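Local coordinates for protein peptidase S15/CocE/NonD (Thaumarchaeota archaeon SCGC AB-539-E09, PDB 4PF1) that acts as a serine aminopeptidase of the alpha/beta hydrolase fold, probably removing residues from the amino ends of peptides, at residues 40-45 with 133-138; 103-106 with 111-114; 438-443 with 461-466; 454-459 with 578-583. One frame throughout, in Å; residues are numbered along the deposited sequence.

Contact 1: residues 40-45 with 133-138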
loop_
_atom_site.group_PDB
_atom_site.type_symbol
_atom_site.label_atom_id
_atom_site.label_comp_id
_atom_site.label_asym_id
_atom_site.label_seq_id
_atom_site.Cartn_x
_atom_site.Cartn_y
_atom_site.Cartn_z
ATOM N N PRO A 40 -25.496 -41.725 -9.073
ATOM C CA PRO A 40 -25.512 -42.840 -8.116
ATOM C C PRO A 40 -24.301 -43.751 -8.290
ATOM O O PRO A 40 -23.983 -44.162 -9.410
ATOM C CB PRO A 40 -26.823 -43.579 -8.435
ATOM C CG PRO A 40 -27.445 -42.853 -9.605
ATOM C CD PRO A 40 -26.407 -41.976 -10.204
ATOM N N MET A 41 -23.631 -44.078 -7.171
ATOM C CA MET A 41 -22.489 -44.992 -7.170
ATOM C C MET A 41 -23.004 -46.440 -7.156
ATOM O O MET A 41 -24.219 -46.649 -7.094
ATOM C CB MET A 41 -21.558 -44.704 -5.968
ATOM C CG MET A 41 -21.002 -43.274 -5.943
ATOM S SD MET A 41 -19.911 -42.890 -7.338
ATOM C CE MET A 41 -20.936 -41.847 -8.284
ATOM N N ARG A 42 -22.090 -47.437 -7.225
ATOM C CA ARG A 42 -22.447 -48.870 -7.251
ATOM C C ARG A 42 -23.188 -49.337 -5.970
ATOM O O ARG A 42 -23.822 -50.400 -5.987
ATOM C CB ARG A 42 -21.202 -49.746 -7.494
ATOM C CG ARG A 42 -20.104 -49.586 -6.440
ATOM C CD ARG A 42 -18.819 -50.258 -6.866
ATOM N NE ARG A 42 -18.224 -49.621 -8.041
ATOM C CZ ARG A 42 -17.204 -50.126 -8.723
ATOM N NH1 ARG A 42 -16.724 -49.485 -9.779
ATOM N NH2 ARG A 42 -16.657 -51.277 -8.357
ATOM N N ASP A 43 -23.104 -48.551 -4.873
ATOM C CA ASP A 43 -23.784 -48.888 -3.622
ATOM C C ASP A 43 -25.076 -48.047 -3.438
ATOM O O ASP A 43 -25.741 -48.155 -2.407
ATOM C CB ASP A 43 -22.830 -48.732 -2.417
ATOM C CG ASP A 43 -22.382 -47.315 -2.107
ATOM O OD1 ASP A 43 -22.374 -46.471 -3.039
ATOM O OD2 ASP A 43 -21.992 -47.061 -0.948
ATOM N N GLY A 44 -25.423 -47.251 -4.454
ATOM C CA GLY A 44 -26.629 -46.429 -4.446
ATOM C C GLY A 44 -26.444 -45.015 -3.924
ATOM O O GLY A 44 -27.303 -44.158 -4.147
ATOM N N VAL A 45 -25.326 -44.761 -3.220
ATOM C CA VAL A 45 -24.993 -43.444 -2.659
ATOM C C VAL A 45 -24.726 -42.453 -3.817
ATOM O O VAL A 45 -23.997 -42.785 -4.748
ATOM C CB VAL A 45 -23.800 -43.558 -1.675
ATOM C CG1 VAL A 45 -23.335 -42.189 -1.194
ATOM C CG2 VAL A 45 -24.161 -44.451 -0.490
ATOM N N HIS A 133 -12.290 -44.054 -3.314
ATOM C CA HIS A 133 -12.205 -42.983 -4.313
ATOM C C HIS A 133 -12.043 -43.526 -5.737
ATOM O O HIS A 133 -12.579 -42.924 -6.660
ATOM C CB HIS A 133 -11.072 -42.005 -3.989
ATOM C CG HIS A 133 -11.409 -41.035 -2.901
ATOM N ND1 HIS A 133 -12.218 -39.938 -3.139
ATOM C CD2 HIS A 133 -11.019 -41.019 -1.606
ATOM C CE1 HIS A 133 -12.300 -39.297 -1.984
ATOM N NE2 HIS A 133 -11.592 -39.908 -1.034
ATOM N N SER A 134 -11.340 -44.670 -5.912
ATOM C CA SER A 134 -11.133 -45.271 -7.235
ATOM C C SER A 134 -12.425 -45.891 -7.804
ATOM O O SER A 134 -12.663 -45.775 -9.005
ATOM C CB SER A 134 -10.013 -46.310 -7.201
ATOM O OG SER A 134 -10.391 -47.504 -6.539
ATOM N N THR A 135 -13.254 -46.537 -6.953
ATOM C CA THR A 135 -14.517 -47.142 -7.409
ATOM C C THR A 135 -15.530 -46.047 -7.706
ATOM O O THR A 135 -16.264 -46.146 -8.692
ATOM C CB THR A 135 -15.070 -48.178 -6.406
ATOM O OG1 THR A 135 -15.669 -47.519 -5.288
ATOM C CG2 THR A 135 -14.022 -49.166 -5.945
ATOM N N ASP A 136 -15.560 -44.995 -6.857
ATOM C CA ASP A 136 -16.434 -43.837 -7.041
ATOM C C ASP A 136 -16.059 -43.090 -8.330
ATOM O O ASP A 136 -16.952 -42.689 -9.081
ATOM C CB ASP A 136 -16.372 -42.896 -5.819
ATOM C CG ASP A 136 -17.193 -43.353 -4.612
ATOM O OD1 ASP A 136 -17.946 -44.350 -4.741
ATOM O OD2 ASP A 136 -17.107 -42.697 -3.554
ATOM N N THR A 137 -14.740 -42.977 -8.618
ATOM C CA THR A 137 -14.218 -42.349 -9.842
ATOM C C THR A 137 -14.660 -43.145 -11.071
ATOM O O THR A 137 -15.101 -42.541 -12.052
ATOM C CB THR A 137 -12.688 -42.242 -9.785
ATOM O OG1 THR A 137 -12.323 -41.391 -8.703
ATOM C CG2 THR A 137 -12.088 -41.714 -11.077
ATOM N N TYR A 138 -14.532 -44.499 -11.018
ATOM C CA TYR A 138 -14.932 -45.382 -12.121
ATOM C C TYR A 138 -16.417 -45.193 -12.457
ATOM O O TYR A 138 -16.767 -45.101 -13.635
ATOM C CB TYR A 138 -14.640 -46.868 -11.789
ATOM C CG TYR A 138 -14.955 -47.813 -12.931
ATOM C CD1 TYR A 138 -16.247 -48.295 -13.129
ATOM C CD2 TYR A 138 -13.967 -48.211 -13.825
ATOM C CE1 TYR A 138 -16.553 -49.128 -14.203
ATOM C CE2 TYR A 138 -14.258 -49.059 -14.894
ATOM C CZ TYR A 138 -15.554 -49.513 -15.080
ATOM O OH TYR A 138 -15.849 -50.337 -16.137
#
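Met41 and Asp136 meet at about a right angle, the thioether lying across the first turn of helix 133-147. SD of Met41 rests 3.4 Å from the backbone O of Asp136, and CG of Met41 packs 3.5 Å from OD1 of Asp136. The methionine chain bends at both chi2 and chi3, which folds the sulfur over onto the helix backbone. The second touching group is the guanidinium of Arg42, which lies over Thr135: CB of Thr135 stands 3.7 Å above the guanidinium plane, over its centre. Tyr138 meets the rim of the same group, with CD1 of Tyr138 3.6 Å from NH1 of Arg42 and the two planes nearly perpendicular, at 86°. Arg42 and Tyr138 are more open to solvent than the buried Met41.

The loop is a beta hairpin connection: it joins antiparallel strands 32-40 and 46-54 at one border of the central alpha/beta hydrolase sheet, and here it leans on the start of the helix that follows strand 100-105. Residues 41 to 44 form a type I turn, closed by Gly44 N to Met41 O at 3.0 Å; Met41 N also bonds to Val45 O at 2.8 Å.

Polar partners farther out fix the ends of these side chains. Arg42 NH1 forms a salt bridge with Asp139, one turn along the helix from Thr135. Arg107 bridges the two segments electrostatically, pairing with OD1 of Asp136 and OD2 of Asp43; its positive charge probably offsets the closeness of these two carboxylates, whose OD1 atoms are 5.2 Å apart.

Contact 2: residues 103-106 with 111-114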
loop_
_atom_site.group_PDB
_atom_site.type_symbol
_atom_site.label_atom_id
_atom_site.label_comp_id
_atom_site.label_asym_id
_atom_site.label_seq_id
_atom_site.Cartn_x
_atom_site.Cartn_y
_atom_site.Cartn_z
ATOM N N TYR A 103 -16.538 -30.794 -11.734
ATOM C CA TYR A 103 -16.155 -30.794 -10.321
ATOM C C TYR A 103 -17.161 -31.601 -9.540
ATOM O O TYR A 103 -18.369 -31.380 -9.673
ATOM C CB TYR A 103 -16.039 -29.367 -9.763
ATOM C CG TYR A 103 -14.666 -28.768 -9.955
ATOM C CD1 TYR A 103 -14.232 -28.357 -11.214
ATOM C CD2 TYR A 103 -13.786 -28.634 -8.885
ATOM C CE1 TYR A 103 -12.954 -27.841 -11.405
ATOM C CE2 TYR A 103 -12.513 -28.094 -9.059
ATOM C CZ TYR A 103 -12.100 -27.705 -10.323
ATOM O OH TYR A 103 -10.842 -27.198 -10.512
ATOM N N GLN A 104 -16.682 -32.569 -8.757
ATOM C CA GLN A 104 -17.571 -33.433 -7.998
ATOM C C GLN A 104 -17.246 -33.394 -6.519
ATOM O O GLN A 104 -16.073 -33.482 -6.145
ATOM C CB GLN A 104 -17.486 -34.882 -8.526
ATOM C CG GLN A 104 -18.405 -35.869 -7.797
ATOM C CD GLN A 104 -18.184 -37.286 -8.243
ATOM O OE1 GLN A 104 -17.151 -37.902 -7.953
ATOM N NE2 GLN A 104 -19.171 -37.849 -8.917
ATOM N N ASP A 105 -18.288 -33.302 -5.669
ATOM C CA ASP A 105 -18.106 -33.392 -4.224
ATOM C C ASP A 105 -17.776 -34.838 -3.889
ATOM O O ASP A 105 -18.504 -35.743 -4.315
ATOM C CB ASP A 105 -19.374 -32.943 -3.464
ATOM C CG ASP A 105 -19.671 -31.451 -3.474
ATOM O OD1 ASP A 105 -18.715 -30.652 -3.342
ATOM O OD2 ASP A 105 -20.866 -31.086 -3.514
ATOM N N VAL A 106 -16.653 -35.076 -3.186
ATOM C CA VAL A 106 -16.278 -36.436 -2.782
ATOM C C VAL A 106 -17.327 -36.966 -1.793
ATOM O O VAL A 106 -18.054 -36.171 -1.184
ATOM C CB VAL A 106 -14.839 -36.540 -2.198
ATOM C CG1 VAL A 106 -13.786 -36.143 -3.230
ATOM C CG2 VAL A 106 -14.690 -35.725 -0.913
ATOM N N GLY A 111 -22.560 -31.365 -0.933
ATOM C CA GLY A 111 -23.728 -31.803 -1.691
ATOM C C GLY A 111 -23.880 -33.301 -1.849
ATOM O O GLY A 111 -24.950 -33.770 -2.249
ATOM N N SER A 112 -22.807 -34.066 -1.572
ATOM C CA SER A 112 -22.809 -35.520 -1.737
ATOM C C SER A 112 -23.330 -36.253 -0.510
ATOM O O SER A 112 -23.209 -35.764 0.617
ATOM C CB SER A 112 -21.408 -36.025 -2.067
ATOM O OG SER A 112 -21.017 -35.645 -3.372
ATOM N N GLU A 113 -23.888 -37.452 -0.744
ATOM C CA GLU A 113 -24.383 -38.351 0.294
ATOM C C GLU A 113 -23.237 -39.216 0.819
ATOM O O GLU A 113 -22.102 -39.109 0.336
ATOM C CB GLU A 113 -25.503 -39.250 -0.271
ATOM C CG GLU A 113 -26.791 -38.518 -0.594
ATOM C CD GLU A 113 -27.815 -39.330 -1.366
ATOM O OE1 GLU A 113 -27.508 -40.481 -1.754
ATOM O OE2 GLU A 113 -28.931 -38.808 -1.584
ATOM N N GLY A 114 -23.553 -40.093 1.767
ATOM C CA GLY A 114 -22.600 -41.034 2.337
ATOM C C GLY A 114 -21.809 -40.495 3.506
ATOM O O GLY A 114 -21.998 -39.345 3.924
#
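Two hydrogen bonds join Asp105 to the 111-114 segment, one through its backbone and one through its side chain. The hydroxyl of Ser112 gives its proton to the carbonyl O of Asp105 over 2.7 Å, a short bond made well off the carbonyl plane: the donor stands 55° out of it. The backbone N of Gly111 donates to OD2 of Asp105 at 3.1 Å with an N-H...O angle of 140°, again from above the flat group and not within the carboxylate plane. The aspartate CG sits anti to its own carbonyl carbon (chi1 -72°), which swings the carboxylate across to Gly111 while the main-chain O is left to Ser112.

These bonds close the loop that leaves strand 100-105: residues 111-112 come back to the strand's C-terminal end. Here the central sheet of the alpha/beta hydrolase fold gives way to the long connection leading to helix 133-147.

The short bond also brings OG of Ser112 to 3.2 Å from CB of Asp105; the packing proper is CB of Ser112 at 3.5 Å from O of Val106.

Further hydrogen bonds come from neighbouring parts of the fold. OD1 of Asp105 accepts from the backbone N of Ala71, at helix 71-74, while OD2 also takes a bond from Asn48 ND2. OG of Ser112 is in turn an acceptor for Asn48 N, so strand 46-54 reaches both the aspartate and the serine.

Contact 3: residues 438-443 with 461-466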
loop_
_atom_site.group_PDB
_atom_site.type_symbol
_atom_site.label_atom_id
_atom_site.label_comp_id
_atom_site.label_asym_id
_atom_site.label_seq_id
_atom_site.Cartn_x
_atom_site.Cartn_y
_atom_site.Cartn_z
ATOM N N TYR A 438 8.226 -20.061 14.582
ATOM C CA TYR A 438 8.547 -20.467 13.199
ATOM C C TYR A 438 8.539 -19.261 12.257
ATOM O O TYR A 438 9.200 -19.280 11.219
ATOM C CB TYR A 438 7.601 -21.583 12.699
ATOM C CG TYR A 438 6.267 -21.135 12.138
ATOM C CD1 TYR A 438 5.278 -20.615 12.969
ATOM C CD2 TYR A 438 5.937 -21.370 10.805
ATOM C CE1 TYR A 438 4.028 -20.247 12.466
ATOM C CE2 TYR A 438 4.683 -21.028 10.296
ATOM C CZ TYR A 438 3.733 -20.461 11.129
ATOM O OH TYR A 438 2.496 -20.128 10.628
ATOM N N ARG A 439 7.814 -18.209 12.648
ATOM C CA ARG A 439 7.740 -16.933 11.948
ATOM C C ARG A 439 7.755 -15.829 12.966
ATOM O O ARG A 439 7.541 -16.093 14.155
ATOM C CB ARG A 439 6.459 -16.840 11.117
ATOM C CG ARG A 439 6.354 -17.822 9.981
ATOM C CD ARG A 439 5.212 -17.428 9.078
ATOM N NE ARG A 439 5.644 -16.465 8.063
ATOM C CZ ARG A 439 4.818 -15.775 7.287
ATOM N NH1 ARG A 439 3.504 -15.915 7.412
ATOM N NH2 ARG A 439 5.297 -14.939 6.380
ATOM N N GLN A 440 7.936 -14.577 12.511
ATOM C CA GLN A 440 7.879 -13.414 13.388
ATOM C C GLN A 440 6.452 -13.253 13.908
ATOM O O GLN A 440 5.492 -13.543 13.187
ATOM C CB GLN A 440 8.360 -12.146 12.662
ATOM C CG GLN A 440 9.882 -12.122 12.460
ATOM C CD GLN A 440 10.412 -10.792 11.981
ATOM O OE1 GLN A 440 11.369 -10.249 12.539
ATOM N NE2 GLN A 440 9.850 -10.267 10.901
ATOM N N ARG A 441 6.316 -12.893 15.185
ATOM C CA ARG A 441 5.007 -12.761 15.810
ATOM C C ARG A 441 4.349 -11.426 15.439
ATOM O O ARG A 441 5.063 -10.473 15.120
ATOM C CB ARG A 441 5.107 -12.952 17.325
ATOM C CG ARG A 441 5.065 -14.427 17.690
ATOM C CD ARG A 441 5.486 -14.676 19.110
ATOM N NE ARG A 441 4.403 -14.415 20.053
ATOM C CZ ARG A 441 4.589 -14.173 21.344
ATOM N NH1 ARG A 441 3.552 -13.965 22.141
ATOM N NH2 ARG A 441 5.817 -14.143 21.850
ATOM N N PRO A 442 2.989 -11.358 15.357
ATOM C CA PRO A 442 2.002 -12.405 15.701
ATOM C C PRO A 442 1.831 -13.494 14.631
ATOM O O PRO A 442 1.801 -13.199 13.432
ATOM C CB PRO A 442 0.708 -11.604 15.886
ATOM C CG PRO A 442 0.857 -10.443 14.942
ATOM C CD PRO A 442 2.325 -10.090 14.984
ATOM N N THR A 443 1.712 -14.759 15.069
ATOM C CA THR A 443 1.460 -15.873 14.147
ATOM C C THR A 443 -0.053 -16.054 14.033
ATOM O O THR A 443 -0.752 -16.098 15.051
ATOM C CB THR A 443 2.181 -17.163 14.571
ATOM O OG1 THR A 443 1.704 -17.579 15.850
ATOM C CG2 THR A 443 3.704 -17.013 14.582
ATOM N N GLN A 461 15.478 -15.421 7.820
ATOM C CA GLN A 461 15.799 -16.164 9.032
ATOM C C GLN A 461 16.767 -15.381 9.945
ATOM O O GLN A 461 17.337 -15.962 10.871
ATOM C CB GLN A 461 16.353 -17.564 8.681
ATOM C CG GLN A 461 15.325 -18.489 7.985
ATOM C CD GLN A 461 14.045 -18.665 8.775
ATOM O OE1 GLN A 461 14.024 -19.285 9.842
ATOM N NE2 GLN A 461 12.942 -18.118 8.266
ATOM N N ARG A 462 16.878 -14.056 9.742
ATOM C CA ARG A 462 17.714 -13.199 10.590
ATOM C C ARG A 462 17.169 -13.118 12.034
ATOM O O ARG A 462 17.961 -12.954 12.966
ATOM C CB ARG A 462 17.846 -11.789 9.993
ATOM C CG ARG A 462 19.034 -11.638 9.040
ATOM C CD ARG A 462 19.181 -10.225 8.497
ATOM N NE ARG A 462 18.077 -9.863 7.606
ATOM C CZ ARG A 462 18.141 -8.916 6.673
ATOM N NH1 ARG A 462 19.259 -8.227 6.493
ATOM N NH2 ARG A 462 17.089 -8.662 5.906
ATOM N N HIS A 463 15.823 -13.263 12.216
ATOM C CA HIS A 463 15.167 -13.186 13.530
ATOM C C HIS A 463 15.576 -14.349 14.456
ATOM O O HIS A 463 15.641 -14.163 15.671
ATOM C CB HIS A 463 13.630 -13.082 13.396
ATOM C CG HIS A 463 12.923 -14.350 13.015
ATOM N ND1 HIS A 463 12.265 -15.122 13.963
ATOM C CD2 HIS A 463 12.716 -14.893 11.792
ATOM C CE1 HIS A 463 11.709 -16.119 13.292
ATOM N NE2 HIS A 463 11.959 -16.032 11.985
ATOM N N THR A 464 15.918 -15.511 13.879
ATOM C CA THR A 464 16.386 -16.666 14.643
ATOM C C THR A 464 17.918 -16.676 14.721
ATOM O O THR A 464 18.473 -17.253 15.651
ATOM C CB THR A 464 15.856 -17.979 14.042
ATOM O OG1 THR A 464 16.144 -18.014 12.647
ATOM C CG2 THR A 464 14.375 -18.164 14.266
ATOM N N ALA A 465 18.598 -16.030 13.753
ATOM C CA ALA A 465 20.066 -15.984 13.682
ATOM C C ALA A 465 20.714 -15.367 14.933
ATOM O O ALA A 465 21.769 -15.842 15.361
ATOM C CB ALA A 465 20.506 -15.215 12.448
ATOM N N SER A 466 20.095 -14.311 15.510
ATOM C CA SER A 466 20.643 -13.618 16.683
ATOM C C SER A 466 20.252 -14.294 18.002
ATOM O O SER A 466 20.764 -13.907 19.053
ATOM C CB SER A 466 20.194 -12.160 16.700
ATOM O OG SER A 466 18.786 -12.062 16.845
HETATM O O HOH W 1 10.373 -17.539 9.641
HETATM O O HOH W 2 11.690 -20.366 10.892
#
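Gln440 lays its CG over one face of the imidazole of His463, a CH-pi contact with CG of Gln440 4.0 Å from the ring centroid and 19° off its normal. The other face is taken by CG2 of Thr464, 3.4 Å above the plane, so the ring is sandwiched. The two side chains run antiparallel past one another, which brings OE1 of Gln440 to 3.7 Å from CB of His463. With chi1 at 75°, His463 holds its ring between its own backbone N and carbonyl carbon, turned toward the loop.

The other side is looser and wet. Tyr438 O lies near the ring plane but 4.3 Å from NE2 of His463, and water fills in. One water, 2.6 Å from Tyr438 O, can donate to it, accepts from Gln461 NE2 and lies at hydrogen-bonding distance from His463 NE2; a second can donate to Tyr438 O or to Gln461 OE1.

Beyond the pair, Gln440 packs on Gln440 of the second subunit. Helix 462-465 lies against strands 502-510, 525-534 and 571-577 of the C-terminal non-catalytic domain, while the 438-443 loop reaches toward helix 231-238 through Arg441, which is paired with Asp230 and Asp233.

Contact 4: residues 454-459 with 578-583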
loop_
_atom_site.group_PDB
_atom_site.type_symbol
_atom_site.label_atom_id
_atom_site.label_comp_id
_atom_site.label_asym_id
_atom_site.label_seq_id
_atom_site.Cartn_x
_atom_site.Cartn_y
_atom_site.Cartn_z
ATOM N N GLY A 454 1.548 -18.721 2.637
ATOM C CA GLY A 454 2.049 -19.174 1.346
ATOM C C GLY A 454 3.456 -18.710 1.029
ATOM O O GLY A 454 4.112 -19.290 0.166
ATOM N N GLU A 455 3.942 -17.668 1.738
ATOM C CA GLU A 455 5.273 -17.096 1.510
ATOM C C GLU A 455 6.292 -17.496 2.594
ATOM O O GLU A 455 7.471 -17.177 2.456
ATOM C CB GLU A 455 5.196 -15.546 1.459
ATOM C CG GLU A 455 4.020 -14.963 0.686
ATOM C CD GLU A 455 3.905 -13.446 0.704
ATOM O OE1 GLU A 455 3.184 -12.900 -0.161
ATOM O OE2 GLU A 455 4.528 -12.801 1.580
ATOM N N TRP A 456 5.843 -18.173 3.667
ATOM C CA TRP A 456 6.648 -18.467 4.856
ATOM C C TRP A 456 7.939 -19.270 4.603
ATOM O O TRP A 456 8.929 -19.007 5.284
ATOM C CB TRP A 456 5.783 -19.105 5.963
ATOM C CG TRP A 456 5.963 -20.571 6.248
ATOM C CD1 TRP A 456 5.100 -21.574 5.913
ATOM C CD2 TRP A 456 6.915 -21.151 7.154
ATOM N NE1 TRP A 456 5.500 -22.758 6.490
ATOM C CE2 TRP A 456 6.623 -22.530 7.243
ATOM C CE3 TRP A 456 8.021 -20.646 7.862
ATOM C CZ2 TRP A 456 7.407 -23.415 7.992
ATOM C CZ3 TRP A 456 8.795 -21.524 8.605
ATOM C CH2 TRP A 456 8.483 -22.888 8.673
ATOM N N LEU A 457 7.968 -20.182 3.616
ATOM C CA LEU A 457 9.176 -20.980 3.380
ATOM C C LEU A 457 10.353 -20.174 2.776
ATOM O O LEU A 457 11.469 -20.697 2.726
ATOM C CB LEU A 457 8.885 -22.234 2.540
ATOM C CG LEU A 457 8.174 -23.379 3.290
ATOM C CD1 LEU A 457 8.034 -24.586 2.407
ATOM C CD2 LEU A 457 8.918 -23.767 4.575
ATOM N N VAL A 458 10.124 -18.901 2.376
ATOM C CA VAL A 458 11.204 -18.035 1.878
ATOM C C VAL A 458 11.442 -16.862 2.869
ATOM O O VAL A 458 12.136 -15.901 2.534
ATOM C CB VAL A 458 11.016 -17.546 0.405
ATOM C CG1 VAL A 458 10.997 -18.722 -0.564
ATOM C CG2 VAL A 458 9.770 -16.677 0.239
ATOM N N ASP A 459 10.913 -16.986 4.111
ATOM C CA ASP A 459 11.064 -15.982 5.176
ATOM C C ASP A 459 12.529 -15.684 5.493
ATOM O O ASP A 459 13.375 -16.579 5.424
ATOM C CB ASP A 459 10.386 -16.467 6.471
ATOM C CG ASP A 459 8.958 -16.010 6.701
ATOM O OD1 ASP A 459 8.375 -15.384 5.786
ATOM O OD2 ASP A 459 8.422 -16.281 7.793
ATOM N N SER A 578 15.662 -26.310 18.151
ATOM C CA SER A 578 14.944 -27.448 18.740
ATOM C C SER A 578 13.414 -27.250 18.858
ATOM O O SER A 578 12.735 -28.074 19.485
ATOM C CB SER A 578 15.528 -27.789 20.104
ATOM O OG SER A 578 16.786 -28.429 19.979
ATOM N N SER A 579 12.876 -26.191 18.234
ATOM C CA SER A 579 11.441 -25.900 18.210
ATOM C C SER A 579 11.091 -25.043 16.992
ATOM O O SER A 579 11.943 -24.315 16.482
ATOM C CB SER A 579 10.991 -25.218 19.501
ATOM O OG SER A 579 11.766 -24.075 19.811
ATOM N N TRP A 580 9.846 -25.178 16.508
ATOM C CA TRP A 580 9.286 -24.502 15.330
ATOM C C TRP A 580 7.797 -24.292 15.614
ATOM O O TRP A 580 6.942 -24.976 15.053
ATOM C CB TRP A 580 9.508 -25.400 14.093
ATOM C CG TRP A 580 10.203 -24.769 12.923
ATOM C CD1 TRP A 580 10.649 -23.483 12.812
ATOM C CD2 TRP A 580 10.501 -25.407 11.674
ATOM N NE1 TRP A 580 11.217 -23.283 11.573
ATOM C CE2 TRP A 580 11.131 -24.447 10.850
ATOM C CE3 TRP A 580 10.303 -26.706 11.171
ATOM C CZ2 TRP A 580 11.571 -24.746 9.555
ATOM C CZ3 TRP A 580 10.736 -27.000 9.886
ATOM C CH2 TRP A 580 11.354 -26.025 9.090
ATOM N N PHE A 581 7.505 -23.371 16.539
ATOM C CA PHE A 581 6.202 -23.147 17.165
ATOM C C PHE A 581 5.446 -21.902 16.621
ATOM O O PHE A 581 6.092 -20.919 16.271
ATOM C CB PHE A 581 6.454 -22.990 18.680
ATOM C CG PHE A 581 5.272 -23.222 19.578
ATOM C CD1 PHE A 581 4.838 -24.511 19.862
ATOM C CD2 PHE A 581 4.589 -22.152 20.144
ATOM C CE1 PHE A 581 3.725 -24.727 20.680
ATOM C CE2 PHE A 581 3.478 -22.369 20.964
ATOM C CZ PHE A 581 3.058 -23.657 21.231
ATOM N N PRO A 582 4.080 -21.891 16.554
ATOM C CA PRO A 582 3.117 -22.925 16.987
ATOM C C PRO A 582 2.755 -23.963 15.922
ATOM O O PRO A 582 1.960 -24.856 16.217
ATOM C CB PRO A 582 1.893 -22.093 17.376
ATOM C CG PRO A 582 1.912 -20.951 16.401
ATOM C CD PRO A 582 3.375 -20.675 16.094
ATOM N N LEU A 583 3.315 -23.846 14.691
ATOM C CA LEU A 583 3.055 -24.792 13.593
ATOM C C LEU A 583 3.270 -26.226 14.079
ATOM O O LEU A 583 2.375 -27.054 13.939
ATOM C CB LEU A 583 3.945 -24.477 12.367
ATOM C CG LEU A 583 3.816 -25.403 11.126
ATOM C CD1 LEU A 583 2.345 -25.581 10.684
ATOM C CD2 LEU A 583 4.640 -24.877 9.975
#
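Trp456 turns the edge of its six-membered ring toward the face of Trp580, an offset edge-to-face pair with centroids 5.5 Å apart and planes at 74°. CH2 of Trp456 makes the approach: it stands 3.6 Å above the Trp580 plane, toward the rim, and is 3.7 Å from CZ2 of Trp580. One face of Trp456 carries CD2 of Leu457, the next residue along the chain, also displaced toward the rim. Tyr438 adds a further edge-to-face contact with Trp456, and Trp453 packs against the same indole at a shallow angle.

Leu583 supplies the aliphatic part. Its CD2 lies 3.7 Å from CZ2 of Trp456, and having CG anti to the backbone N (chi1 179°) extends the branch toward the indole. Contact between the segments is thus wholly apolar, and all three touching residues are buried. A cis peptide bond before Pro582 shapes the chain between Trp580 and Leu583.

The cluster joins two loops of the C-terminal non-catalytic domain, one carrying a short 3-10 segment that takes in Trp456 and Leu457 and one that follows strand 571-577. Behind it, Trp580 packs on strands 502-510 and 525-534, and Trp456 reaches Met527 of the latter; on the side of the S15 family part, Phe581 and Pro582 lie against helix 231-238.

The four contacts form two pairs on opposite sides of the chain's centre, with centres 34 to 48 Å apart between the pairs. Contacts 1 and 2, centres 11 Å apart, belong to the catalytic alpha/beta hydrolase part; contact 2 falls within the span that contact 1 encloses, and both close before contacts 3 and 4 open. Those two, centres 8 Å apart, lie in the C-terminal non-catalytic domain, and their segments alternate along the chain. Contact 1 ties the hairpin loop at the sheet border to helix 133-147, and contact 2 ties the loop before that helix to the end of strand 100-105; contacts 3 and 4 join the 438-459 region to helix 462-465 and to the loop after strand 571-577.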